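Local coordinates for OBCA, Oxalate Biosynthetic Component A (Burkholderia glumae, PDB 4NNB), which pairs an N-terminal domain of its own family with a TIM-barrel region that holds a magnesium ion and an oxaloacetate ion, at residues L133-Y138 and H157-A162; A272-S277 and A305-S310. All coordinates share one frame; numbering follows the deposited sequence.

Contact 1. Residues L133-Y138 and H157-A162; sequences LQLTTY and HYLPPA
Tyr138 lies across His157, the two side chains running antiparallel alongside one another. Tyr138 CB sits over the middle of the imidazole face, 3.8 Å from the His157 ring centroid and 6° off the ring normal, a CH-pi contact. With Tyr138 CG anti to the carbonyl carbon (chi1 -74°), the phenol is carried on past the histidine toward Tyr158. The two planes are 20° apart, and the phenol is displaced so far that little of it lies over the imidazole. Tyr138 CG still lies near His157 CD2, and Tyr138 CD2 rests 3.7 Å from His157 CB. One atom further, Tyr138 CE2 comes 3.3 Å from Tyr158 O, which lies at the phenol's edge, in its plane. At the tip, Tyr138 OH is 3.1 Å from the same Tyr158 O. The hydroxyl proton could go there or to Gln192 O, while Trp191 NE1 also bonds to this oxygen, and Gln134 NE2, above one face of the phenol toward its rim, is tied to Ala193 O. His157 is held at both nitrogens, NE2 by Pro22 O and ND1 by Trp140 NE1, a pattern consistent with a neutral ring. Toward Leu159 the contact turns apolar: Leu159 CD2 meets the aliphatic CG of Gln134 at 3.8 Å and Leu135 CD2 at 4.1 Å. Together these contacts set the last turn of helix 125-137, and Tyr138 just beyond it, against strand 155-159. That strand is outermost in a three-stranded antiparallel sheet, pairs with strand 62-66, and passes through Pro160, at the N-cap position, into helix 161-170.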
ATOM      1  N   LEU A 133       2.357  -8.399 -14.006  1.00 24.90           N
ATOM      2  CA  LEU A 133       2.026  -7.259 -13.151  1.00 29.13           C
ATOM      3  C   LEU A 133       1.206  -6.210 -13.909  1.00 25.31           C
ATOM      4  O   LEU A 133       0.246  -5.656 -13.377  1.00 25.41           O
ATOM      5  CB  LEU A 133       3.295  -6.651 -12.531  1.00 26.33           C
ATOM      6  CG  LEU A 133       3.957  -7.559 -11.483  1.00 30.16           C
ATOM      7  CD1 LEU A 133       5.411  -7.150 -11.246  1.00 32.36           C
ATOM      8  CD2 LEU A 133       3.171  -7.585 -10.144  1.00 30.64           C
ATOM      9  N   GLN A 134       1.561  -5.952 -15.163  1.00 25.76           N
ATOM     10  CA  GLN A 134       0.812  -4.964 -15.926  1.00 27.76           C
ATOM     11  C   GLN A 134      -0.635  -5.409 -16.157  1.00 26.22           C
ATOM     12  O   GLN A 134      -1.571  -4.638 -15.934  1.00 24.87           O
ATOM     13  CB  GLN A 134       1.486  -4.665 -17.263  1.00 27.42           C
ATOM     14  CG  GLN A 134       0.816  -3.508 -17.985  1.00 27.22           C
ATOM     15  CD  GLN A 134       0.886  -2.220 -17.193  1.00 29.30           C
ATOM     16  OE1 GLN A 134       1.957  -1.625 -17.049  1.00 30.63           O
ATOM     17  NE2 GLN A 134      -0.253  -1.789 -16.658  1.00 28.47           N
ATOM     18  N   LEU A 135      -0.814  -6.646 -16.603  1.00 24.06           N
ATOM     19  CA  LEU A 135      -2.152  -7.143 -16.907  1.00 25.52           C
ATOM     20  C   LEU A 135      -3.008  -7.359 -15.655  1.00 26.60           C
ATOM     21  O   LEU A 135      -4.211  -7.118 -15.680  1.00 25.38           O
ATOM     22  CB  LEU A 135      -2.084  -8.416 -17.765  1.00 25.14           C
ATOM     23  CG  LEU A 135      -1.581  -8.224 -19.208  1.00 27.55           C
ATOM     24  CD1 LEU A 135      -1.674  -9.522 -20.003  1.00 27.07           C
ATOM     25  CD2 LEU A 135      -2.337  -7.117 -19.920  1.00 24.81           C
ATOM     26  N   THR A 136      -2.402  -7.811 -14.559  1.00 23.36           N
ATOM     27  CA  THR A 136      -3.173  -7.940 -13.318  1.00 22.59           C
ATOM     28  C   THR A 136      -3.491  -6.575 -12.698  1.00 25.47           C
ATOM     29  O   THR A 136      -4.455  -6.460 -11.940  1.00 28.73           O
ATOM     30  CB  THR A 136      -2.540  -8.900 -12.269  1.00 24.76           C
ATOM     31  OG1 THR A 136      -1.209  -8.477 -11.946  1.00 26.80           O
ATOM     32  CG2 THR A 136      -2.515 -10.340 -12.791  1.00 24.93           C
ATOM     33  N   THR A 137      -2.693  -5.555 -13.025  1.00 25.45           N
ATOM     34  CA  THR A 137      -3.020  -4.170 -12.666  1.00 27.10           C
ATOM     35  C   THR A 137      -4.269  -3.750 -13.433  1.00 28.18           C
ATOM     36  O   THR A 137      -5.088  -2.976 -12.937  1.00 25.80           O
ATOM     37  CB  THR A 137      -1.861  -3.194 -12.999  1.00 29.14           C
ATOM     38  OG1 THR A 137      -0.704  -3.543 -12.232  1.00 29.93           O
ATOM     39  CG2 THR A 137      -2.238  -1.743 -12.685  1.00 29.55           C
ATOM     40  N   TYR A 138      -4.415  -4.282 -14.644  1.00 27.11           N
ATOM     41  CA  TYR A 138      -5.569  -3.992 -15.482  1.00 27.17           C
ATOM     42  C   TYR A 138      -6.761  -4.914 -15.174  1.00 24.82           C
ATOM     43  O   TYR A 138      -7.742  -4.925 -15.913  1.00 28.30           O
ATOM     44  CB  TYR A 138      -5.189  -4.124 -16.960  1.00 27.53           C
ATOM     45  CG  TYR A 138      -4.338  -3.004 -17.520  1.00 27.38           C
ATOM     46  CD1 TYR A 138      -4.191  -1.789 -16.858  1.00 29.05           C
ATOM     47  CD2 TYR A 138      -3.673  -3.172 -18.732  1.00 28.09           C
ATOM     48  CE1 TYR A 138      -3.409  -0.772 -17.405  1.00 29.45           C
ATOM     49  CE2 TYR A 138      -2.902  -2.185 -19.272  1.00 28.53           C
ATOM     50  CZ  TYR A 138      -2.773  -0.989 -18.623  1.00 31.66           C
ATOM     51  OH  TYR A 138      -1.992  -0.019 -19.198  1.00 33.83           O
ATOM     52  N   HIS A 157      -7.003  -2.118 -23.074  1.00 30.49           N
ATOM     53  CA  HIS A 157      -5.773  -2.412 -22.349  1.00 30.98           C
ATOM     54  C   HIS A 157      -4.534  -2.304 -23.230  1.00 30.99           C
ATOM     55  O   HIS A 157      -4.427  -2.984 -24.259  1.00 29.27           O
ATOM     56  CB  HIS A 157      -5.866  -3.792 -21.684  1.00 28.50           C
ATOM     57  CG  HIS A 157      -6.892  -3.860 -20.595  1.00 29.16           C
ATOM     58  ND1 HIS A 157      -7.426  -5.048 -20.146  1.00 28.90           N
ATOM     59  CD2 HIS A 157      -7.474  -2.882 -19.861  1.00 27.74           C
ATOM     60  CE1 HIS A 157      -8.300  -4.798 -19.186  1.00 28.49           C
ATOM     61  NE2 HIS A 157      -8.348  -3.493 -18.995  1.00 27.98           N
ATOM     62  N   TYR A 158      -3.602  -1.452 -22.799  1.00 27.38           N
ATOM     63  CA  TYR A 158      -2.436  -1.071 -23.596  1.00 29.40           C
ATOM     64  C   TYR A 158      -1.098  -1.495 -22.969  1.00 28.74           C
ATOM     65  O   TYR A 158      -0.889  -1.360 -21.764  1.00 31.59           O
ATOM     66  CB  TYR A 158      -2.469   0.449 -23.814  1.00 33.10           C
ATOM     67  CG  TYR A 158      -1.254   1.059 -24.489  1.00 33.77           C
ATOM     68  CD1 TYR A 158      -0.168   1.502 -23.746  1.00 33.59           C
ATOM     69  CD2 TYR A 158      -1.213   1.222 -25.866  1.00 36.22           C
ATOM     70  CE1 TYR A 158       0.931   2.074 -24.358  1.00 36.40           C
ATOM     71  CE2 TYR A 158      -0.118   1.790 -26.492  1.00 36.71           C
ATOM     72  CZ  TYR A 158       0.950   2.216 -25.735  1.00 39.05           C
ATOM     73  OH  TYR A 158       2.038   2.785 -26.358  1.00 36.17           O
ATOM     74  N   LEU A 159      -0.191  -1.992 -23.804  1.00 30.98           N
ATOM     75  CA  LEU A 159       1.179  -2.281 -23.390  1.00 30.23           C
ATOM     76  C   LEU A 159       2.115  -1.298 -24.120  1.00 34.60           C
ATOM     77  O   LEU A 159       1.986  -1.113 -25.323  1.00 32.88           O
ATOM     78  CB  LEU A 159       1.535  -3.729 -23.737  1.00 29.03           C
ATOM     79  CG  LEU A 159       0.601  -4.794 -23.149  1.00 29.06           C
ATOM     80  CD1 LEU A 159       0.999  -6.202 -23.576  1.00 28.86           C
ATOM     81  CD2 LEU A 159       0.544  -4.690 -21.622  1.00 27.67           C
ATOM     82  N   PRO A 160       3.058  -0.664 -23.394  1.00 36.10           N
ATOM     83  CA  PRO A 160       3.928   0.379 -23.968  1.00 36.69           C
ATOM     84  C   PRO A 160       5.029  -0.163 -24.884  1.00 37.57           C
ATOM     85  O   PRO A 160       5.391  -1.336 -24.772  1.00 35.96           O
ATOM     86  CB  PRO A 160       4.563   1.006 -22.720  1.00 37.58           C
ATOM     87  CG  PRO A 160       4.652  -0.134 -21.761  1.00 35.16           C
ATOM     88  CD  PRO A 160       3.356  -0.891 -21.967  1.00 37.58           C
ATOM     89  N   PRO A 161       5.571   0.690 -25.771  1.00 41.73           N
ATOM     90  CA  PRO A 161       6.595   0.276 -26.740  1.00 38.69           C
ATOM     91  C   PRO A 161       7.773  -0.474 -26.115  1.00 37.80           C
ATOM     92  O   PRO A 161       8.205  -1.461 -26.684  1.00 37.33           O
ATOM     93  CB  PRO A 161       7.070   1.608 -27.325  1.00 43.38           C
ATOM     94  CG  PRO A 161       5.862   2.471 -27.270  1.00 43.04           C
ATOM     95  CD  PRO A 161       5.165   2.094 -25.975  1.00 40.33           C
ATOM     96  N   ALA A 162       8.274  -0.020 -24.969  1.00 40.11           N
ATOM     97  CA  ALA A 162       9.415  -0.677 -24.324  1.00 42.09           C
ATOM     98  C   ALA A 162       9.120  -2.125 -23.922  1.00 42.75           C
ATOM     99  O   ALA A 162       9.997  -2.991 -23.986  1.00 42.57           O
ATOM    100  CB  ALA A 162       9.884   0.124 -23.124  1.00 40.08           C
TER

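Contact 2. Residues A272-S277 and A305-S310; sequences AILNLS and APEVAS. With OAA (oxaloacetate ion), chain C.
Leu274 is gripped at both its backbone polar atoms by the neighbouring segment. Its N gives a fairly straight bond (163°) to Glu307 OE1 at 3.1 Å, meeting that oxygen from above the carboxylate plane, and its O takes Val308 N. The ladder continues with Leu276 N to Val308 O, 3.0 Å, and Ser310 N to Leu276 O, 2.9 Å. Bent at chi2 (78°), Glu307 folds back against the strand, so that one carboxylate oxygen stands in for a backbone acceptor; OE2 meanwhile forms salt bridges with Lys266 and Arg520. The backbone of Asn275 bonds to Val223 and Leu225 of strand 222-229, while its side chain shares a face with Val308, Asn275 CG 3.5 Å from Val308 CG1. Asn275 ND2 bonds to Glu346, OD1 only weakly to His224. On the face carrying Leu276 and Ala309, the Leu276 side chain meets the Pro306 ring at about a right angle, Leu276 CD2 to Pro306 CG 3.6 Å. At the end of the ladder, two serines share one carboxylate of the oxaloacetate ion: Ser277 OG donates to O2 at 2.8 Å, Ser310 OG to O1 in a short bond. Adjacent parallel strands carrying ligand-binding residues at their C-terminal ends are the hallmark of a TIM-barrel pocket.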
ATOM      1  N   ALA A 272     -14.419  -5.695  15.663  1.00 26.80           N
ATOM      2  CA  ALA A 272     -13.365  -5.078  14.853  1.00 31.61           C
ATOM      3  C   ALA A 272     -12.557  -4.097  15.674  1.00 27.91           C
ATOM      4  O   ALA A 272     -13.117  -3.247  16.382  1.00 26.66           O
ATOM      5  CB  ALA A 272     -13.947  -4.380  13.657  1.00 26.21           C
ATOM      6  N   ILE A 273     -11.239  -4.227  15.584  1.00 25.55           N
ATOM      7  CA  ILE A 273     -10.336  -3.278  16.227  1.00 24.74           C
ATOM      8  C   ILE A 273      -9.827  -2.311  15.173  1.00 26.55           C
ATOM      9  O   ILE A 273      -9.014  -2.674  14.315  1.00 24.43           O
ATOM     10  CB  ILE A 273      -9.151  -3.996  16.871  1.00 26.94           C
ATOM     11  CG1 ILE A 273      -9.660  -5.026  17.882  1.00 26.22           C
ATOM     12  CG2 ILE A 273      -8.217  -2.980  17.549  1.00 22.96           C
ATOM     13  CD1 ILE A 273      -8.583  -5.915  18.435  1.00 28.11           C
ATOM     14  N   LEU A 274     -10.334  -1.086  15.218  1.00 23.67           N
ATOM     15  CA  LEU A 274      -9.966  -0.095  14.222  1.00 25.51           C
ATOM     16  C   LEU A 274      -8.780   0.747  14.691  1.00 22.42           C
ATOM     17  O   LEU A 274      -8.757   1.257  15.822  1.00 22.29           O
ATOM     18  CB  LEU A 274     -11.169   0.780  13.867  1.00 25.82           C
ATOM     19  CG  LEU A 274     -12.356   0.072  13.190  1.00 30.69           C
ATOM     20  CD1 LEU A 274     -13.313   1.108  12.604  1.00 30.58           C
ATOM     21  CD2 LEU A 274     -11.910  -0.933  12.111  1.00 26.58           C
ATOM     22  N   ASN A 275      -7.788   0.847  13.820  1.00 22.34           N
ATOM     23  CA  ASN A 275      -6.565   1.613  14.051  1.00 20.15           C
ATOM     24  C   ASN A 275      -6.560   2.787  13.051  1.00 22.29           C
ATOM     25  O   ASN A 275      -6.210   2.632  11.871  1.00 19.64           O
ATOM     26  CB  ASN A 275      -5.360   0.664  13.867  1.00 19.12           C
ATOM     27  CG  ASN A 275      -4.005   1.367  13.950  1.00 22.91           C
ATOM     28  OD1 ASN A 275      -3.917   2.597  13.981  1.00 23.26           O
ATOM     29  ND2 ASN A 275      -2.937   0.572  13.973  1.00 20.36           N
ATOM     30  N   LEU A 276      -6.971   3.966  13.512  1.00 18.53           N
ATOM     31  CA  LEU A 276      -7.119   5.093  12.597  1.00 20.92           C
ATOM     32  C   LEU A 276      -5.804   5.847  12.379  1.00 21.75           C
ATOM     33  O   LEU A 276      -5.133   6.247  13.329  1.00 20.11           O
ATOM     34  CB  LEU A 276      -8.226   6.046  13.068  1.00 24.42           C
ATOM     35  CG  LEU A 276      -9.655   5.775  12.576  1.00 31.74           C
ATOM     36  CD1 LEU A 276     -10.025   4.302  12.617  1.00 24.72           C
ATOM     37  CD2 LEU A 276     -10.691   6.624  13.299  1.00 21.34           C
ATOM     38  N   SER A 277      -5.436   6.036  11.117  1.00 19.95           N
ATOM     39  CA  SER A 277      -4.275   6.866  10.799  1.00 21.36           C
ATOM     40  C   SER A 277      -4.495   8.335  11.167  1.00 22.58           C
ATOM     41  O   SER A 277      -5.517   8.930  10.821  1.00 21.71           O
ATOM     42  CB  SER A 277      -3.928   6.779   9.318  1.00 21.50           C
ATOM     43  OG  SER A 277      -2.854   7.650   9.023  1.00 23.47           O
ATOM     44  N   ALA A 305     -14.860   5.329  21.463  1.00 30.25           N
ATOM     45  CA  ALA A 305     -13.880   5.968  20.594  1.00 31.74           C
ATOM     46  C   ALA A 305     -13.128   4.873  19.820  1.00 29.91           C
ATOM     47  O   ALA A 305     -13.236   3.694  20.168  1.00 28.66           O
ATOM     48  CB  ALA A 305     -12.917   6.807  21.430  1.00 29.86           C
ATOM     49  N   PRO A 306     -12.377   5.242  18.762  1.00 26.56           N
ATOM     50  CA  PRO A 306     -11.608   4.189  18.078  1.00 28.26           C
ATOM     51  C   PRO A 306     -10.639   3.490  19.035  1.00 28.90           C
ATOM     52  O   PRO A 306     -10.107   4.133  19.951  1.00 26.40           O
ATOM     53  CB  PRO A 306     -10.836   4.961  16.992  1.00 24.10           C
ATOM     54  CG  PRO A 306     -11.713   6.138  16.690  1.00 25.89           C
ATOM     55  CD  PRO A 306     -12.307   6.529  18.046  1.00 26.87           C
ATOM     56  N   GLU A 307     -10.432   2.190  18.836  1.00 26.15           N
ATOM     57  CA  GLU A 307      -9.620   1.390  19.750  1.00 26.23           C
ATOM     58  C   GLU A 307      -8.154   1.823  19.734  1.00 25.47           C
ATOM     59  O   GLU A 307      -7.485   1.845  20.766  1.00 22.75           O
ATOM     60  CB  GLU A 307      -9.692  -0.099  19.379  1.00 27.23           C
ATOM     61  CG  GLU A 307     -11.029  -0.801  19.705  1.00 29.33           C
ATOM     62  CD  GLU A 307     -12.140  -0.505  18.699  1.00 30.56           C
ATOM     63  OE1 GLU A 307     -11.870   0.055  17.608  1.00 26.24           O
ATOM     64  OE2 GLU A 307     -13.302  -0.848  18.997  1.00 29.49           O
ATOM     65  N   VAL A 308      -7.660   2.132  18.542  1.00 23.17           N
ATOM     66  CA  VAL A 308      -6.247   2.402  18.329  1.00 23.61           C
ATOM     67  C   VAL A 308      -6.152   3.552  17.340  1.00 23.40           C
ATOM     68  O   VAL A 308      -7.054   3.745  16.522  1.00 21.70           O
ATOM     69  CB  VAL A 308      -5.523   1.144  17.781  1.00 23.96           C
ATOM     70  CG1 VAL A 308      -4.046   1.423  17.437  1.00 20.05           C
ATOM     71  CG2 VAL A 308      -5.620  -0.011  18.786  1.00 23.59           C
ATOM     72  N   ALA A 309      -5.086   4.339  17.432  1.00 23.40           N
ATOM     73  CA  ALA A 309      -4.800   5.302  16.375  1.00 23.42           C
ATOM     74  C   ALA A 309      -3.304   5.527  16.295  1.00 24.27           C
ATOM     75  O   ALA A 309      -2.589   5.422  17.293  1.00 23.25           O
ATOM     76  CB  ALA A 309      -5.528   6.612  16.600  1.00 18.14           C
ATOM     77  N   SER A 310      -2.822   5.861  15.108  1.00 21.56           N
ATOM     78  CA  SER A 310      -1.386   5.973  14.935  1.00 21.31           C
ATOM     79  C   SER A 310      -0.821   7.255  15.578  1.00 24.48           C
ATOM     80  O   SER A 310      -1.503   8.279  15.678  1.00 23.11           O
ATOM     81  CB  SER A 310      -1.017   5.866  13.454  1.00 22.60           C
ATOM     82  OG  SER A 310      -1.456   7.001  12.736  1.00 28.59           O
TER
HETATM   83  O1  OAA C 602       0.315   7.078  10.961  1.00 34.84           O
HETATM   84  O2  OAA C 602      -0.718   5.858   9.350  1.00 27.38           O
HETATM   85  O4  OAA C 602       2.686   6.644   5.445  1.00 33.56           O
HETATM   86  O5  OAA C 602       2.520   8.501   6.792  1.00 36.32           O
HETATM   87  O3  OAA C 602       0.417   5.712   6.891  1.00 31.31           O
HETATM   88  C1  OAA C 602       0.303   6.563   9.757  1.00 29.88           C
HETATM   89  C2  OAA C 602       1.497   6.803   8.860  1.00 29.72           C
HETATM   90  C3  OAA C 602       1.285   6.543   7.386  1.00 28.77           C
HETATM   91  C4  OAA C 602       2.203   7.274   6.487  1.00 25.58           C

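Both contacts are buried, but they lie on opposite sides of the chain's centre, with about 24 Å between their nearest atoms, and share no helix or strand. Contact 1 belongs to the N-terminal domain and packs helix against antiparallel sheet; contact 2 sets strand beside parallel strand in the barrel. The chemistry of contact 1 is that of side chains, aromatic and aliphatic, with polar ends tied to residues elsewhere in the chain. In contact 2, three backbone bonds and one to a side-chain carboxylate hold the segments together, with apolar groups on the faces. A bound ligand is touched by contact 2 alone, through its final serines, beside the magnesium site.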